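Local coordinates for PCP domain (Thermobifida fusca, PDB 7KW3), which probably carries amino acid or peptide intermediates on a phosphopantetheine arm between the domains of a non-ribosomal peptide synthetase, at residues A[43-48]-A[54-59]. Numbering follows the deposited sequence.
Sequences LRLVHR and WEISAR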
loop_
_atom_site.group_PDB
_atom_site.type_symbol
_atom_site.label_atom_id
_atom_site.label_comp_id
_atom_site.label_asym_id
_atom_site.label_seq_id
_atom_site.Cartn_x
_atom_site.Cartn_y
_atom_site.Cartn_z
ATOM N N LEU A 43 3.881 5.697 -7.917
ATOM C CA LEU A 43 3.140 6.940 -8.085
ATOM C C LEU A 43 1.643 6.703 -7.920
ATOM O O LEU A 43 0.961 7.439 -7.201
ATOM C CB LEU A 43 3.448 7.547 -9.456
ATOM C CG LEU A 43 2.947 8.977 -9.676
ATOM C CD1 LEU A 43 3.690 9.911 -8.753
ATOM C CD2 LEU A 43 3.129 9.435 -11.102
ATOM N N ARG A 44 1.119 5.658 -8.565
ATOM C CA ARG A 44 -0.315 5.391 -8.486
ATOM C C ARG A 44 -0.727 4.974 -7.085
ATOM O O ARG A 44 -1.786 5.388 -6.599
ATOM C CB ARG A 44 -0.709 4.319 -9.497
ATOM C CG ARG A 44 -0.584 4.800 -10.909
ATOM C CD ARG A 44 -0.801 3.675 -11.892
ATOM N NE ARG A 44 -0.422 4.104 -13.224
ATOM C CZ ARG A 44 -0.430 3.312 -14.291
ATOM N NH1 ARG A 44 -0.797 2.047 -14.169
ATOM N NH2 ARG A 44 -0.063 3.785 -15.475
ATOM N N LEU A 45 0.087 4.138 -6.435
ATOM C CA LEU A 45 -0.194 3.725 -5.065
ATOM C C LEU A 45 -0.309 4.931 -4.136
ATOM O O LEU A 45 -1.223 4.997 -3.311
ATOM C CB LEU A 45 0.899 2.765 -4.583
ATOM C CG LEU A 45 1.099 2.490 -3.092
ATOM C CD1 LEU A 45 -0.156 1.899 -2.467
ATOM C CD2 LEU A 45 2.267 1.543 -2.889
ATOM N N VAL A 46 0.603 5.903 -4.269
ATOM C CA VAL A 46 0.561 7.098 -3.422
ATOM C C VAL A 46 -0.762 7.844 -3.595
ATOM O O VAL A 46 -1.428 8.184 -2.610
ATOM C CB VAL A 46 1.764 8.014 -3.717
ATOM C CG1 VAL A 46 1.552 9.404 -3.091
ATOM C CG2 VAL A 46 3.064 7.380 -3.225
ATOM N N HIS A 47 -1.154 8.123 -4.850
ATOM C CA HIS A 47 -2.424 8.805 -5.120
ATOM C C HIS A 47 -3.614 8.029 -4.577
ATOM O O HIS A 47 -4.536 8.615 -4.000
ATOM C CB HIS A 47 -2.644 8.989 -6.623
ATOM C CG HIS A 47 -1.564 9.744 -7.322
ATOM N ND1 HIS A 47 -0.867 10.775 -6.725
ATOM C CD2 HIS A 47 -1.073 9.632 -8.580
ATOM C CE1 HIS A 47 0.008 11.266 -7.587
ATOM N NE2 HIS A 47 -0.097 10.592 -8.719
ATOM N N ARG A 48 -3.652 6.721 -4.820
ATOM C CA ARG A 48 -4.850 5.971 -4.478
ATOM C C ARG A 48 -4.933 5.731 -2.979
ATOM O O ARG A 48 -6.035 5.700 -2.421
ATOM C CB ARG A 48 -4.895 4.670 -5.288
ATOM C CG ARG A 48 -5.456 4.892 -6.708
ATOM C CD ARG A 48 -5.033 3.843 -7.752
ATOM N NE ARG A 48 -4.832 4.463 -9.074
ATOM C CZ ARG A 48 -4.673 3.816 -10.236
ATOM N NH1 ARG A 48 -4.699 2.483 -10.300
ATOM N NH2 ARG A 48 -4.490 4.519 -11.354
ATOM N N TRP A 54 -5.243 7.714 3.437
ATOM C CA TRP A 54 -3.936 7.502 4.045
ATOM C C TRP A 54 -2.844 8.198 3.242
ATOM O O TRP A 54 -2.716 8.004 2.026
ATOM C CB TRP A 54 -3.670 5.994 4.222
ATOM C CG TRP A 54 -4.694 5.446 5.171
ATOM C CD1 TRP A 54 -5.888 4.850 4.843
ATOM C CD2 TRP A 54 -4.676 5.542 6.603
ATOM N NE1 TRP A 54 -6.587 4.537 5.983
ATOM C CE2 TRP A 54 -5.872 4.950 7.076
ATOM C CE3 TRP A 54 -3.756 6.051 7.531
ATOM C CZ2 TRP A 54 -6.181 4.865 8.439
ATOM C CZ3 TRP A 54 -4.060 5.964 8.891
ATOM C CH2 TRP A 54 -5.269 5.375 9.331
ATOM N N GLU A 55 -2.067 9.017 3.937
ATOM C CA GLU A 55 -1.022 9.839 3.348
ATOM C C GLU A 55 0.306 9.100 3.440
ATOM O O GLU A 55 0.781 8.819 4.543
ATOM C CB GLU A 55 -0.924 11.175 4.077
ATOM C CG GLU A 55 -1.323 12.349 3.248
ATOM C CD GLU A 55 -0.828 13.652 3.826
ATOM O OE1 GLU A 55 -0.014 14.322 3.158
ATOM O OE2 GLU A 55 -1.255 14.007 4.944
ATOM N N ILE A 56 0.899 8.796 2.287
ATOM C CA ILE A 56 2.240 8.233 2.216
ATOM C C ILE A 56 3.008 8.951 1.118
ATOM O O ILE A 56 2.436 9.655 0.282
ATOM C CB ILE A 56 2.240 6.717 1.939
ATOM C CG1 ILE A 56 1.370 6.411 0.723
ATOM C CG2 ILE A 56 1.785 5.951 3.174
ATOM C CD1 ILE A 56 1.426 4.970 0.264
ATOM N N SER A 57 4.324 8.758 1.128
ATOM C CA SER A 57 5.198 9.225 0.063
ATOM C C SER A 57 5.771 8.053 -0.728
ATOM O O SER A 57 5.808 6.906 -0.264
ATOM C CB SER A 57 6.353 10.054 0.621
ATOM O OG SER A 57 7.286 9.198 1.268
ATOM N N ALA A 58 6.252 8.372 -1.933
ATOM C CA ALA A 58 7.004 7.398 -2.712
ATOM C C ALA A 58 8.192 6.865 -1.922
ATOM O O ALA A 58 8.487 5.668 -1.974
ATOM C CB ALA A 58 7.476 8.024 -4.031
ATOM N N ARG A 59 8.899 7.743 -1.195
ATOM C CA ARG A 59 10.017 7.293 -0.372
ATOM C C ARG A 59 9.565 6.283 0.682
ATOM O O ARG A 59 10.291 5.330 0.985
ATOM C CB ARG A 59 10.721 8.487 0.285
ATOM C CG ARG A 59 11.816 9.063 -0.592
ATOM C CD ARG A 59 12.645 10.130 0.083
ATOM N NE ARG A 59 13.584 10.687 -0.882
ATOM C CZ ARG A 59 13.287 11.659 -1.741
ATOM N NH1 ARG A 59 12.074 12.201 -1.742
ATOM N NH2 ARG A 59 14.209 12.099 -2.590
HETATM O O HOH W 1 -0.850 9.003 0.114
#
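V46 turns its two methyl groups to different parts of the chain running from I56 to A58. CG1 rests on the carbonyl oxygen of I56, 3.5 Å away, while CG2 reaches the peptide link that follows, 3.6 Å from A58 N and 3.7 Å from S57 C. With chi1 at 166°, CG1 lies anti to the backbone N and CG2 beside it, which spreads the two methyls along the facing chain. Their nearest atoms are main chain, though CG2 also comes loosely up to I56 CG1. On the neighbouring flank of the helix, L45 and I56 cross at about a right angle, L45 CG lying 4.2 Å from I56 CD1. I56 holds CG1 between its own N and carbonyl carbon (chi1 51°), and the extended remainder of the branch carries CD1 in beside the helix, where V61 touches both L45 and I56. V16 and F32 also pack on L45, making it the buried member of the group.

No direct hydrogen bond joins the two segments; a water bridges them. It lies within hydrogen-bonding distance of V46 O and W54 O (2.9 Å each) and accepts from I56 N at 2.8 Å; with more acceptors around it than protons, the donations are probably shared. Beyond I56, S57 is the N-cap of helix 58-63, its OG bonded to H60 N, and A58, the first residue of that helix, lies against V46 CG2. Long helix 39-51 followed across a brief connection by short helix 58-63 belongs to the four-helix bundle of phosphopantetheine-carrying domains.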